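Local coordinates for beta-lactamase (PDB 6KBY), which probably hydrolyses beta-lactam antibiotics as a class C serine beta-lactamase and is captured here with adenosine monophosphate in its active-site pocket, at residues 21-26 with 356-361; 34-39 with 47-52; 90-95 with 111-116; 105-110 with 143-148; 284-289 with 316-321. All blocks are in the same frame, centred on the assembly; numbering follows the deposited sequence.

Contact 1 of 5, residues 21-26 with 356-361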
# COMPACT_ATOMS: atom_id res chain seq x y z
N ASP A 21 21.19 5.33 12.53
CA ASP A 21 22.38 5.49 11.69
C ASP A 21 22.05 5.53 10.21
O ASP A 21 22.85 6.07 9.43
CB ASP A 21 23.39 4.38 11.97
CG ASP A 21 24.10 4.55 13.30
OD1 ASP A 21 23.87 5.57 13.99
OD2 ASP A 21 24.89 3.65 13.66
N LEU A 22 20.92 4.95 9.80
CA LEU A 22 20.48 5.03 8.41
C LEU A 22 19.54 6.20 8.17
O LEU A 22 19.62 6.85 7.12
CB LEU A 22 19.79 3.73 8.00
CG LEU A 22 20.73 2.53 7.94
CD1 LEU A 22 19.96 1.22 7.93
CD2 LEU A 22 21.63 2.62 6.72
N ILE A 23 18.64 6.48 9.11
CA ILE A 23 17.61 7.49 8.88
C ILE A 23 18.17 8.90 8.98
O ILE A 23 17.77 9.78 8.20
CB ILE A 23 16.42 7.26 9.84
CG1 ILE A 23 15.73 5.94 9.50
CG2 ILE A 23 15.44 8.44 9.79
CD1 ILE A 23 15.08 5.90 8.12
N GLN A 24 19.06 9.17 9.93
CA GLN A 24 19.57 10.54 10.05
C GLN A 24 20.30 11.00 8.80
O GLN A 24 19.98 12.09 8.30
CB GLN A 24 20.36 10.73 11.35
CG GLN A 24 19.48 10.65 12.58
CD GLN A 24 20.26 10.91 13.84
OE1 GLN A 24 21.44 10.57 13.93
NE2 GLN A 24 19.62 11.54 14.81
N PRO A 25 21.24 10.24 8.24
CA PRO A 25 21.85 10.70 6.97
C PRO A 25 20.86 10.74 5.82
O PRO A 25 20.94 11.65 4.98
CB PRO A 25 22.98 9.68 6.74
CG PRO A 25 23.26 9.10 8.11
CD PRO A 25 21.91 9.04 8.76
N LEU A 26 19.92 9.79 5.77
CA LEU A 26 18.89 9.81 4.74
C LEU A 26 18.11 11.12 4.76
O LEU A 26 17.88 11.75 3.72
CB LEU A 26 17.95 8.63 4.95
CG LEU A 26 16.80 8.50 3.96
CD1 LEU A 26 17.28 7.93 2.64
CD2 LEU A 26 15.69 7.64 4.55
N VAL A 356 13.80 1.34 -0.24
CA VAL A 356 13.99 -0.10 -0.28
C VAL A 356 15.34 -0.49 0.31
O VAL A 356 15.45 -1.46 1.07
CB VAL A 356 13.85 -0.57 -1.74
CG1 VAL A 356 14.31 -2.00 -1.88
CG2 VAL A 356 12.41 -0.37 -2.22
N THR A 357 16.38 0.26 -0.03
CA THR A 357 17.72 -0.05 0.46
C THR A 357 17.79 0.07 1.98
O THR A 357 18.34 -0.80 2.67
CB THR A 357 18.75 0.85 -0.22
OG1 THR A 357 18.75 0.60 -1.63
CG2 THR A 357 20.14 0.60 0.34
N VAL A 358 17.25 1.16 2.53
CA VAL A 358 17.25 1.34 3.98
C VAL A 358 16.47 0.22 4.66
O VAL A 358 16.93 -0.36 5.65
CB VAL A 358 16.72 2.74 4.34
CG1 VAL A 358 16.43 2.84 5.82
CG2 VAL A 358 17.72 3.81 3.92
N ALA A 359 15.29 -0.10 4.13
CA ALA A 359 14.49 -1.18 4.72
C ALA A 359 15.24 -2.51 4.67
O ALA A 359 15.20 -3.28 5.64
CB ALA A 359 13.16 -1.29 3.98
N TYR A 360 15.89 -2.80 3.55
CA TYR A 360 16.65 -4.04 3.42
C TYR A 360 17.76 -4.10 4.46
O TYR A 360 17.96 -5.14 5.11
CB TYR A 360 17.21 -4.13 2.00
CG TYR A 360 18.08 -5.34 1.77
CD1 TYR A 360 17.54 -6.58 1.46
CD2 TYR A 360 19.46 -5.24 1.86
CE1 TYR A 360 18.35 -7.69 1.25
CE2 TYR A 360 20.27 -6.34 1.66
CZ TYR A 360 19.72 -7.55 1.35
OH TYR A 360 20.55 -8.64 1.15
N LYS A 361 18.49 -3.00 4.64
CA LYS A 361 19.56 -2.98 5.63
C LYS A 361 19.01 -3.18 7.04
O LYS A 361 19.60 -3.90 7.85
CB LYS A 361 20.35 -1.68 5.53
CG LYS A 361 21.19 -1.58 4.27
CD LYS A 361 21.79 -0.20 4.17
CE LYS A 361 22.72 -0.05 2.98
NZ LYS A 361 23.16 1.36 2.81
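Leu22 and Val358 meet in an antiparallel helix-helix packing that brings the two ends of the chain together, helix 11-30 against helix 352-364, on one side of the large antiparallel sheet of the serine beta-lactamase fold. The local axes run at 162° and pass 10.6 Å apart, and the contact is mainly apolar side-chain packing. Val358 is directed at the other helix and uses both its methyls. Its CG1, anti to the backbone N (chi1 168°), is 4.1 Å from Leu22 CB. Ile23 comes in from the sheet side, its chain crossing that of Val358 at about a right angle, with CD1 4.1 Å from Val358 CG1. Leu26 CD1 meets the other methyl, Val358 CG2, at a looser 4.3 Å. Ile23 and Leu26 also rest on Met35 of strand 34-41, and Val358 on Met344 of strand 340-346, which makes the sheet-facing part of the interface continuous with the packing on the sheet. Toward solvent the extended aliphatic chain of Lys361 runs obliquely over the fork of Leu22. There Leu22 CD1 lies 3.8 Å from Lys361 CB, and Leu22 CD2 lies 3.8 Å from Lys361 CD.

Contact 2 of 5, residues 34-39 with 47-52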
# COMPACT_ATOMS: atom_id res chain seq x y z
N GLY A 34 10.58 15.24 8.23
CA GLY A 34 10.14 14.37 9.31
C GLY A 34 9.93 12.95 8.84
O GLY A 34 9.50 12.71 7.70
N MET A 35 10.22 12.01 9.73
CA MET A 35 9.97 10.60 9.45
C MET A 35 9.50 9.89 10.70
O MET A 35 9.80 10.31 11.83
CB MET A 35 11.20 9.86 8.93
CG MET A 35 11.63 10.29 7.55
SD MET A 35 12.88 9.26 6.76
CE MET A 35 11.98 7.74 6.47
N SER A 36 8.79 8.79 10.50
CA SER A 36 8.60 7.80 11.54
C SER A 36 8.89 6.44 10.95
O SER A 36 8.46 6.14 9.82
CB SER A 36 7.19 7.85 12.13
OG SER A 36 7.07 6.91 13.18
N VAL A 37 9.65 5.64 11.69
CA VAL A 37 9.98 4.28 11.29
C VAL A 37 9.50 3.35 12.38
O VAL A 37 9.84 3.54 13.56
CB VAL A 37 11.49 4.13 11.07
CG1 VAL A 37 11.84 2.69 10.70
CG2 VAL A 37 11.97 5.10 10.00
N ALA A 38 8.71 2.35 12.00
CA ALA A 38 8.19 1.36 12.93
C ALA A 38 8.71 0.00 12.51
O ALA A 38 8.64 -0.35 11.33
CB ALA A 38 6.66 1.37 12.90
N VAL A 39 9.23 -0.75 13.48
CA VAL A 39 9.80 -2.08 13.25
C VAL A 39 9.13 -3.06 14.20
O VAL A 39 8.94 -2.76 15.38
CB VAL A 39 11.32 -2.07 13.49
CG1 VAL A 39 11.91 -3.47 13.38
CG2 VAL A 39 12.01 -1.13 12.51
N ILE A 47 9.00 2.08 17.70
CA ILE A 47 8.61 3.25 16.91
C ILE A 47 9.66 4.32 17.12
O ILE A 47 9.93 4.70 18.27
CB ILE A 47 7.24 3.79 17.36
CG1 ILE A 47 6.19 2.68 17.49
CG2 ILE A 47 6.79 4.92 16.43
CD1 ILE A 47 5.67 2.16 16.19
N TYR A 48 10.21 4.84 16.03
CA TYR A 48 11.24 5.87 16.08
C TYR A 48 10.76 7.08 15.28
O TYR A 48 10.42 6.95 14.10
CB TYR A 48 12.56 5.34 15.53
CG TYR A 48 13.02 4.10 16.27
CD1 TYR A 48 13.46 4.19 17.59
CD2 TYR A 48 12.98 2.84 15.69
CE1 TYR A 48 13.86 3.07 18.29
CE2 TYR A 48 13.39 1.71 16.39
CZ TYR A 48 13.82 1.84 17.69
OH TYR A 48 14.23 0.72 18.39
N ASN A 49 10.73 8.24 15.92
CA ASN A 49 10.26 9.47 15.30
C ASN A 49 11.41 10.45 15.14
O ASN A 49 12.27 10.56 16.02
CB ASN A 49 9.16 10.10 16.15
CG ASN A 49 7.97 9.19 16.30
OD1 ASN A 49 7.55 8.54 15.34
ND2 ASN A 49 7.43 9.11 17.51
N TYR A 50 11.41 11.17 14.02
CA TYR A 50 12.52 12.05 13.67
C TYR A 50 11.98 13.35 13.11
O TYR A 50 11.11 13.34 12.23
CB TYR A 50 13.39 11.41 12.58
CG TYR A 50 13.97 10.07 12.96
CD1 TYR A 50 13.25 8.90 12.73
CD2 TYR A 50 15.23 9.97 13.52
CE1 TYR A 50 13.77 7.66 13.06
CE2 TYR A 50 15.76 8.74 13.86
CZ TYR A 50 15.03 7.59 13.63
OH TYR A 50 15.54 6.35 13.96
N GLY A 51 12.52 14.47 13.57
CA GLY A 51 12.31 15.71 12.86
C GLY A 51 10.90 16.27 13.00
O GLY A 51 10.25 16.15 14.04
N LEU A 52 10.45 16.91 11.92
CA LEU A 52 9.31 17.82 11.94
C LEU A 52 8.18 17.34 11.05
O LEU A 52 8.39 17.04 9.87
CB LEU A 52 9.74 19.21 11.46
CG LEU A 52 10.88 19.85 12.23
CD1 LEU A 52 11.21 21.22 11.66
CD2 LEU A 52 10.51 19.94 13.70
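Residues 34-39 and 47-50 form a regular antiparallel beta hairpin ladder, their local directions at 169°, in which Met35-Tyr50 and Val37-Tyr48 are the hydrogen-bonded pairs and Ser36-Asn49 and Ala38-Ile47 the non-hydrogen-bonded ones. Met35 N gives to Tyr50 O at 3.0 Å and Tyr50 N returns the bond to Met35 O at 2.9 Å. The Val37-Tyr48 pair is slightly tighter, with Val37 N to Tyr48 O at 2.8 Å. At the end of the ladder the chain turns a corner at Gly51, whose phi is positive, and Gly34 CA lies 3.2 Å from Tyr50 O in a CA-H...O contact. One face carries a polar pair: Ser36 OG donates to Asn49 OD1 at 2.7 Å, approaching nearly along the C=O axis. The anti torsion of Ser36 (chi1 -177°) swings the hydroxyl toward Asn49; the same oxygen also bonds Ser234 OG of helix 234-244. Beside it Ala38 CB and Ile47 CD1 touch closely at 3.5 Å. The other face is aromatic and aliphatic. Met35 O sits at the edge of the Tyr50 ring, in its plane, while Val37 CG2 comes to 4.4 Å from Tyr50 CE1. The two phenols reach beyond the hairpin, Tyr50 OH to Asp20 and Tyr48 OH to Glu12. Helix 11-30 covers this tyrosine face, helix 234-244 packs on Ala38 and Ile47, and strand 340-346 pairs with the other edge of strand 34-41, leaving 44-50 as an outermost strand of the sheet.

Contact 3 of 5, residues 90-95 with 111-116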
# COMPACT_ATOMS: atom_id res chain seq x y z
N LEU A 90 -18.28 -11.58 -3.61
CA LEU A 90 -17.47 -11.21 -4.76
C LEU A 90 -16.71 -12.45 -5.21
O LEU A 90 -16.18 -13.18 -4.37
CB LEU A 90 -16.49 -10.11 -4.32
CG LEU A 90 -15.48 -9.47 -5.26
CD1 LEU A 90 -15.04 -8.16 -4.66
CD2 LEU A 90 -14.28 -10.36 -5.43
N SER A 91 -16.68 -12.70 -6.51
CA SER A 91 -15.76 -13.66 -7.10
C SER A 91 -14.75 -12.91 -7.97
O SER A 91 -15.14 -12.18 -8.89
CB SER A 91 -16.47 -14.69 -7.97
OG SER A 91 -15.50 -15.42 -8.69
N LEU A 92 -13.47 -13.13 -7.70
CA LEU A 92 -12.42 -12.41 -8.42
C LEU A 92 -12.37 -12.79 -9.89
O LEU A 92 -11.90 -11.99 -10.71
CB LEU A 92 -11.07 -12.67 -7.76
CG LEU A 92 -10.94 -12.15 -6.32
CD1 LEU A 92 -9.66 -12.66 -5.70
CD2 LEU A 92 -10.94 -10.63 -6.32
N ASP A 93 -12.84 -13.98 -10.26
CA ASP A 93 -12.78 -14.40 -11.65
C ASP A 93 -13.88 -13.82 -12.51
O ASP A 93 -13.78 -13.88 -13.74
CB ASP A 93 -12.75 -15.93 -11.71
CG ASP A 93 -11.40 -16.50 -11.33
OD1 ASP A 93 -10.39 -16.03 -11.90
OD2 ASP A 93 -11.33 -17.39 -10.44
N GLN A 94 -14.93 -13.26 -11.92
CA GLN A 94 -16.01 -12.68 -12.70
C GLN A 94 -15.54 -11.39 -13.37
O GLN A 94 -14.59 -10.73 -12.93
CB GLN A 94 -17.22 -12.38 -11.83
CG GLN A 94 -17.94 -13.61 -11.29
CD GLN A 94 -18.69 -14.38 -12.35
OE1 GLN A 94 -19.28 -13.79 -13.26
NE2 GLN A 94 -18.68 -15.70 -12.25
N SER A 95 -16.23 -11.01 -14.43
CA SER A 95 -15.88 -9.80 -15.16
C SER A 95 -16.28 -8.55 -14.37
O SER A 95 -17.17 -8.57 -13.52
CB SER A 95 -16.57 -9.77 -16.51
OG SER A 95 -17.98 -9.62 -16.35
N VAL A 111 -12.57 -8.02 -18.89
CA VAL A 111 -11.64 -7.69 -17.82
C VAL A 111 -12.21 -8.28 -16.54
O VAL A 111 -13.34 -7.97 -16.17
CB VAL A 111 -11.50 -6.16 -17.66
CG1 VAL A 111 -10.65 -5.81 -16.46
CG2 VAL A 111 -10.94 -5.53 -18.93
N SER A 112 -11.43 -9.10 -15.84
CA SER A 112 -11.93 -9.66 -14.59
C SER A 112 -11.63 -8.73 -13.41
O SER A 112 -10.78 -7.84 -13.47
CB SER A 112 -11.32 -11.03 -14.32
OG SER A 112 -9.93 -10.89 -14.07
N VAL A 113 -12.35 -8.97 -12.32
CA VAL A 113 -12.00 -8.29 -11.07
C VAL A 113 -10.55 -8.60 -10.69
O VAL A 113 -9.81 -7.71 -10.25
CB VAL A 113 -13.00 -8.65 -9.96
CG1 VAL A 113 -12.65 -7.95 -8.66
CG2 VAL A 113 -14.42 -8.29 -10.38
N LEU A 114 -10.12 -9.85 -10.89
CA LEU A 114 -8.73 -10.20 -10.63
C LEU A 114 -7.78 -9.33 -11.44
O LEU A 114 -6.75 -8.88 -10.93
CB LEU A 114 -8.50 -11.68 -10.93
CG LEU A 114 -7.13 -12.22 -10.50
CD1 LEU A 114 -6.98 -12.20 -8.98
CD2 LEU A 114 -6.87 -13.61 -11.05
N ASN A 115 -8.12 -9.08 -12.71
CA ASN A 115 -7.26 -8.22 -13.53
C ASN A 115 -7.08 -6.84 -12.91
O ASN A 115 -5.96 -6.33 -12.81
CB ASN A 115 -7.82 -8.06 -14.95
CG ASN A 115 -7.74 -9.32 -15.82
OD1 ASN A 115 -8.66 -9.57 -16.61
ND2 ASN A 115 -6.64 -10.07 -15.73
N VAL A 116 -8.18 -6.20 -12.49
CA VAL A 116 -7.99 -4.88 -11.88
C VAL A 116 -7.29 -4.97 -10.53
O VAL A 116 -6.62 -4.02 -10.11
CB VAL A 116 -9.27 -4.01 -11.84
CG1 VAL A 116 -9.74 -3.66 -13.24
CG2 VAL A 116 -10.38 -4.68 -11.05
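Leu92 lays its CD2 methyl against Val113 CG1 at 3.9 Å, the two side chains crossing at about a right angle, while its CB faces Leu114 CB. Leu90 adds a looser touch: Leu90 CD2 is 4.3 Å from Val113 CG1. Beside this apolar patch, backbone carbonyls of the 90-95 loop feed the start of helix 113-117. Leu92 O, within the type I turn from Ser91 to Gln94, accepts from Leu114 N at 2.8 Å. Gln94 O accepts from Val113 N at 2.9 Å in a straight bond (164° at the hydrogen). Ser95 CA then approaches Val111 O at 3.3 Å in a CA-H...O contact. The third amide of the helix is met from inside its own segment. With chi1 at 67°, Ser112 OG lies between the backbone N and the carbonyl carbon, and it takes Asn115 N at 2.9 Å. In return Ser112 N gives to Asn115 OD1 at 2.9 Å. Tyr267 of strand 266-270 touches both Leu92 and Leu114. Ser95 is itself an N-cap, its OG bonded to His98 N, and the two N-cap residues, Ser95 and Ser112, are bridged through their backbones. The reciprocal Ser112-Asn115 pair is a classic capping box, here supplemented by two carbonyls from a neighbouring loop.

Contact 4 of 5, residues 105-110 with 143-148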
# COMPACT_ATOMS: atom_id res chain seq x y z
N GLY A 105 -21.36 -4.88 -22.26
CA GLY A 105 -21.19 -4.57 -23.66
C GLY A 105 -19.90 -3.86 -24.00
O GLY A 105 -19.57 -3.74 -25.18
N SER A 106 -19.15 -3.40 -23.00
CA SER A 106 -17.91 -2.68 -23.19
C SER A 106 -16.73 -3.64 -23.10
O SER A 106 -16.89 -4.85 -22.96
CB SER A 106 -17.76 -1.57 -22.15
OG SER A 106 -17.37 -2.11 -20.89
N SER A 107 -15.51 -3.08 -23.16
CA SER A 107 -14.32 -3.90 -22.98
C SER A 107 -14.29 -4.56 -21.61
O SER A 107 -13.58 -5.56 -21.43
CB SER A 107 -13.06 -3.06 -23.17
OG SER A 107 -12.98 -2.59 -24.50
N PHE A 108 -15.04 -4.04 -20.65
CA PHE A 108 -15.06 -4.64 -19.32
C PHE A 108 -15.84 -5.95 -19.26
O PHE A 108 -15.83 -6.59 -18.20
CB PHE A 108 -15.51 -3.61 -18.29
CG PHE A 108 -14.48 -2.55 -18.05
CD1 PHE A 108 -13.40 -2.82 -17.23
CD2 PHE A 108 -14.53 -1.33 -18.71
CE1 PHE A 108 -12.41 -1.88 -17.03
CE2 PHE A 108 -13.54 -0.38 -18.51
CZ PHE A 108 -12.48 -0.66 -17.67
N ASP A 109 -16.46 -6.37 -20.37
CA ASP A 109 -16.94 -7.75 -20.46
C ASP A 109 -15.79 -8.74 -20.42
O ASP A 109 -16.02 -9.93 -20.16
CB ASP A 109 -17.68 -7.98 -21.77
CG ASP A 109 -19.05 -7.31 -21.83
OD1 ASP A 109 -19.55 -6.80 -20.81
OD2 ASP A 109 -19.64 -7.30 -22.93
N HIS A 110 -14.56 -8.30 -20.71
CA HIS A 110 -13.42 -9.19 -20.85
C HIS A 110 -12.29 -8.85 -19.88
O HIS A 110 -11.17 -9.34 -20.06
CB HIS A 110 -12.90 -9.17 -22.29
CG HIS A 110 -13.96 -9.51 -23.30
ND1 HIS A 110 -14.62 -10.72 -23.31
CD2 HIS A 110 -14.47 -8.80 -24.33
CE1 HIS A 110 -15.48 -10.74 -24.31
NE2 HIS A 110 -15.42 -9.58 -24.94
N ALA A 143 -15.96 3.73 -23.26
CA ALA A 143 -15.25 3.97 -24.51
C ALA A 143 -13.85 3.38 -24.54
O ALA A 143 -13.23 3.33 -25.60
CB ALA A 143 -15.18 5.48 -24.79
N TRP A 144 -13.35 2.93 -23.39
CA TRP A 144 -11.98 2.47 -23.27
C TRP A 144 -11.80 1.09 -23.90
O TRP A 144 -12.68 0.23 -23.83
CB TRP A 144 -11.62 2.39 -21.78
CG TRP A 144 -10.33 1.68 -21.47
CD1 TRP A 144 -9.07 2.21 -21.50
CD2 TRP A 144 -10.18 0.31 -21.06
NE1 TRP A 144 -8.15 1.26 -21.14
CE2 TRP A 144 -8.80 0.08 -20.86
CE3 TRP A 144 -11.07 -0.74 -20.84
CZ2 TRP A 144 -8.30 -1.15 -20.46
CZ3 TRP A 144 -10.57 -1.97 -20.44
CH2 TRP A 144 -9.19 -2.16 -20.25
N LYS A 145 -10.63 0.87 -24.49
CA LYS A 145 -10.23 -0.44 -24.99
C LYS A 145 -8.75 -0.60 -24.67
O LYS A 145 -7.96 0.33 -24.93
CB LYS A 145 -10.45 -0.56 -26.50
CG LYS A 145 -11.91 -0.61 -26.93
CD LYS A 145 -12.06 -0.37 -28.42
CE LYS A 145 -11.05 -1.17 -29.23
NZ LYS A 145 -11.14 -0.89 -30.70
N PRO A 146 -8.33 -1.74 -24.13
CA PRO A 146 -6.91 -1.92 -23.81
C PRO A 146 -6.09 -2.17 -25.07
O PRO A 146 -6.59 -2.65 -26.09
CB PRO A 146 -6.92 -3.17 -22.92
CG PRO A 146 -8.11 -3.94 -23.38
CD PRO A 146 -9.14 -2.91 -23.75
N ALA A 147 -4.80 -1.83 -24.97
CA ALA A 147 -3.89 -2.05 -26.09
C ALA A 147 -3.60 -3.52 -26.31
O ALA A 147 -3.33 -3.94 -27.44
CB ALA A 147 -2.58 -1.29 -25.85
N ASP A 148 -3.64 -4.32 -25.24
CA ASP A 148 -3.45 -5.76 -25.28
C ASP A 148 -4.63 -6.40 -24.58
O ASP A 148 -5.34 -5.74 -23.82
CB ASP A 148 -2.18 -6.17 -24.53
CG ASP A 148 -1.01 -5.27 -24.82
OD1 ASP A 148 -0.44 -5.39 -25.92
OD2 ASP A 148 -0.68 -4.42 -23.97
O HOH W 1 -14.84 -0.27 -22.58
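The striking feature is an offset stack of Phe108 on Trp144 joining two loops near the surface, planes at 27°, with Phe108 CE2 only 3.4 Å from Trp144 CE3. The loops belong to the helical part of the beta-lactamase fold, and the first contains an ST turn, in which Phe108 N donates to Ser106 OG at 3.0 Å. That hydroxyl also lies at the edge of the Phe108 ring, in its plane. Trp144, the first residue to leave the helical conformation after helix 134-143, presents the rim of its six-membered ring. The ring centroids of Phe108 and Trp144 are 4.8 Å apart, and Trp144 CZ3 sits over one face of the phenyl ring, toward its edge. The other face of the indole is backed by its own segment, with Pro146 N above it. The polar half of the contact belongs to Ser107, whose OG donates to Trp144 O at 2.9 Å, in the carbonyl plane and on a lone pair. Held beside its own backbone N (chi1 -65°), this hydroxyl reaches Trp144 O and lies near Pro146 CD. A water accepts from Ser107 N; its approach to Trp144 O is so short that its bonding there is doubtful. Leu123 touches both rings, and Val111 packs on Trp144. The end of Lys145 leads away after a bend at chi3, while Lys145 CG stays 3.3 Å from Ser107 OG.

Contact 5 of 5, residues 284-289 with 316-321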
# COMPACT_ATOMS: atom_id res chain seq x y z
N TYR A 284 12.14 -15.09 -0.52
CA TYR A 284 13.06 -14.72 0.55
C TYR A 284 13.93 -15.95 0.86
O TYR A 284 13.40 -17.06 0.89
CB TYR A 284 12.26 -14.31 1.78
CG TYR A 284 13.12 -14.07 3.00
CD1 TYR A 284 13.45 -15.12 3.84
CD2 TYR A 284 13.60 -12.81 3.30
CE1 TYR A 284 14.24 -14.92 4.95
CE2 TYR A 284 14.39 -12.59 4.41
CZ TYR A 284 14.70 -13.65 5.23
OH TYR A 284 15.49 -13.47 6.34
N PRO A 285 15.24 -15.78 1.11
CA PRO A 285 16.00 -14.53 1.14
C PRO A 285 16.03 -13.85 -0.22
O PRO A 285 16.08 -14.50 -1.25
CB PRO A 285 17.42 -14.98 1.53
CG PRO A 285 17.46 -16.42 1.17
CD PRO A 285 16.09 -16.94 1.43
N VAL A 286 15.95 -12.52 -0.23
CA VAL A 286 15.88 -11.77 -1.47
C VAL A 286 17.15 -10.95 -1.61
O VAL A 286 17.70 -10.48 -0.61
CB VAL A 286 14.60 -10.90 -1.55
CG1 VAL A 286 14.55 -9.94 -0.39
CG2 VAL A 286 14.51 -10.17 -2.90
N SER A 287 17.63 -10.81 -2.84
CA SER A 287 18.80 -9.97 -3.05
C SER A 287 18.35 -8.53 -3.21
O SER A 287 17.27 -8.24 -3.74
CB SER A 287 19.57 -10.40 -4.30
OG SER A 287 18.95 -9.91 -5.49
N LEU A 288 19.19 -7.61 -2.73
CA LEU A 288 18.91 -6.20 -2.96
C LEU A 288 18.74 -5.86 -4.43
O LEU A 288 17.78 -5.14 -4.76
CB LEU A 288 19.94 -5.33 -2.24
CG LEU A 288 19.70 -3.82 -2.34
CD1 LEU A 288 18.32 -3.45 -1.82
CD2 LEU A 288 20.78 -3.07 -1.57
N PRO A 289 19.59 -6.32 -5.36
CA PRO A 289 19.36 -5.97 -6.77
C PRO A 289 17.98 -6.35 -7.29
O PRO A 289 17.35 -5.57 -8.00
CB PRO A 289 20.49 -6.71 -7.51
CG PRO A 289 21.58 -6.79 -6.49
CD PRO A 289 20.87 -7.03 -5.18
N ASN A 316 7.75 -17.73 3.34
CA ASN A 316 9.14 -17.54 2.93
C ASN A 316 9.28 -16.53 1.79
O ASN A 316 9.90 -16.80 0.77
CB ASN A 316 9.75 -18.88 2.55
CG ASN A 316 9.87 -19.82 3.75
OD1 ASN A 316 10.11 -19.37 4.87
ND2 ASN A 316 9.69 -21.12 3.52
N VAL A 317 8.71 -15.34 1.98
CA VAL A 317 8.71 -14.30 0.96
C VAL A 317 8.86 -12.94 1.63
O VAL A 317 8.57 -12.75 2.81
CB VAL A 317 7.43 -14.31 0.10
CG1 VAL A 317 7.34 -15.58 -0.74
CG2 VAL A 317 6.20 -14.16 0.97
N TRP A 318 9.32 -11.97 0.82
CA TRP A 318 9.39 -10.56 1.18
C TRP A 318 8.20 -9.89 0.51
O TRP A 318 8.12 -9.82 -0.72
CB TRP A 318 10.70 -9.99 0.64
CG TRP A 318 10.93 -8.53 0.84
CD1 TRP A 318 10.32 -7.49 0.19
CD2 TRP A 318 11.88 -7.93 1.73
NE1 TRP A 318 10.82 -6.29 0.64
CE2 TRP A 318 11.78 -6.54 1.58
CE3 TRP A 318 12.81 -8.45 2.64
CZ2 TRP A 318 12.57 -5.65 2.32
CZ3 TRP A 318 13.59 -7.56 3.37
CH2 TRP A 318 13.46 -6.18 3.20
N ILE A 319 7.24 -9.44 1.32
CA ILE A 319 6.03 -8.79 0.83
C ILE A 319 6.19 -7.29 1.05
O ILE A 319 6.66 -6.86 2.11
CB ILE A 319 4.79 -9.33 1.57
CG1 ILE A 319 4.73 -10.86 1.48
CG2 ILE A 319 3.52 -8.68 1.01
CD1 ILE A 319 3.55 -11.47 2.21
N ASN A 320 5.82 -6.49 0.05
CA ASN A 320 6.11 -5.07 0.16
C ASN A 320 5.17 -4.23 -0.68
O ASN A 320 4.49 -4.72 -1.59
CB ASN A 320 7.59 -4.74 -0.08
CG ASN A 320 8.07 -4.83 -1.55
OD1 ASN A 320 9.19 -4.40 -1.81
ND2 ASN A 320 7.26 -5.36 -2.47
N LYS A 321 5.15 -2.93 -0.36
CA LYS A 321 4.44 -1.95 -1.18
C LYS A 321 5.01 -0.57 -0.91
O LYS A 321 5.22 -0.18 0.24
CB LYS A 321 2.94 -1.95 -0.86
CG LYS A 321 2.12 -1.06 -1.80
CD LYS A 321 1.98 -1.65 -3.21
CE LYS A 321 1.39 -0.66 -4.20
NZ LYS A 321 2.36 0.39 -4.60
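Val286 and Trp318 make the tight half of this contact, where the loop leading into helix 288-294 folds against the first residues of strand 317-325. Val286 CG1 rests against the six-membered part of the indole, 3.8 Å from Trp318 CE3 and nearly as close to CD2 and CB. A chi1 of 58° sets that methyl between the backbone N and the carbonyl carbon, and the two side chains cross at about a right angle. Next to it Tyr284 CB presses on the strand backbone, 3.6 Å from Val317 CA. Towards solvent the fit slackens. The Tyr284 ring, anti to its amide nitrogen (chi1 173°), heads away from residues 316-321; it and the indole meet edge to edge, with Tyr284 CD2 4.5 Å from Trp318 CE3. The exposed Asn316 contributes its backbone: Tyr284 N donates to Asn316 O at 3.1 Å. That bond is not ideal, since the donor stands 39° out of the carbonyl plane. Immediately afterwards a cis peptide bond precedes Pro285, and Ser287 caps the following helix through Asn290 N. At the far end of the strand segment Lys321, bonded to Tyr156 OH and touching Ser71, is consistent with the lysine of the KTG motif at the active site. Strand 317-325 runs between strands 280-283 and 328-335, and Trp318 packs against helices 288-294 and 352-364 through Leu291 and Leu363.

Contacts 1, 2 and 5 belong to the sheet and its covering helices, whereas contacts 3 and 4 lie on the opposite side of the chain's centre from contacts 1 and 2, among loops of the helical part. Contacts 1 and 2 are mostly buried and share packing: Ile23 meets Val37 and Tyr50. Contact 5 joins contact 1 through Tyr360, which touches Trp318 and Leu288. Contact 1 is apolar side-chain packing without hydrogen bonds between its segments, contact 2 a backbone ladder, and contact 5 a mixture where a loop meets an interior strand. Contacts 3 and 4 alternate along the chain and touch where Ser95 CB meets the Phe108 and Asp109 carbonyls; the former relies on helix-start amides, the more superficial latter on ring stacking and one serine hydroxyl.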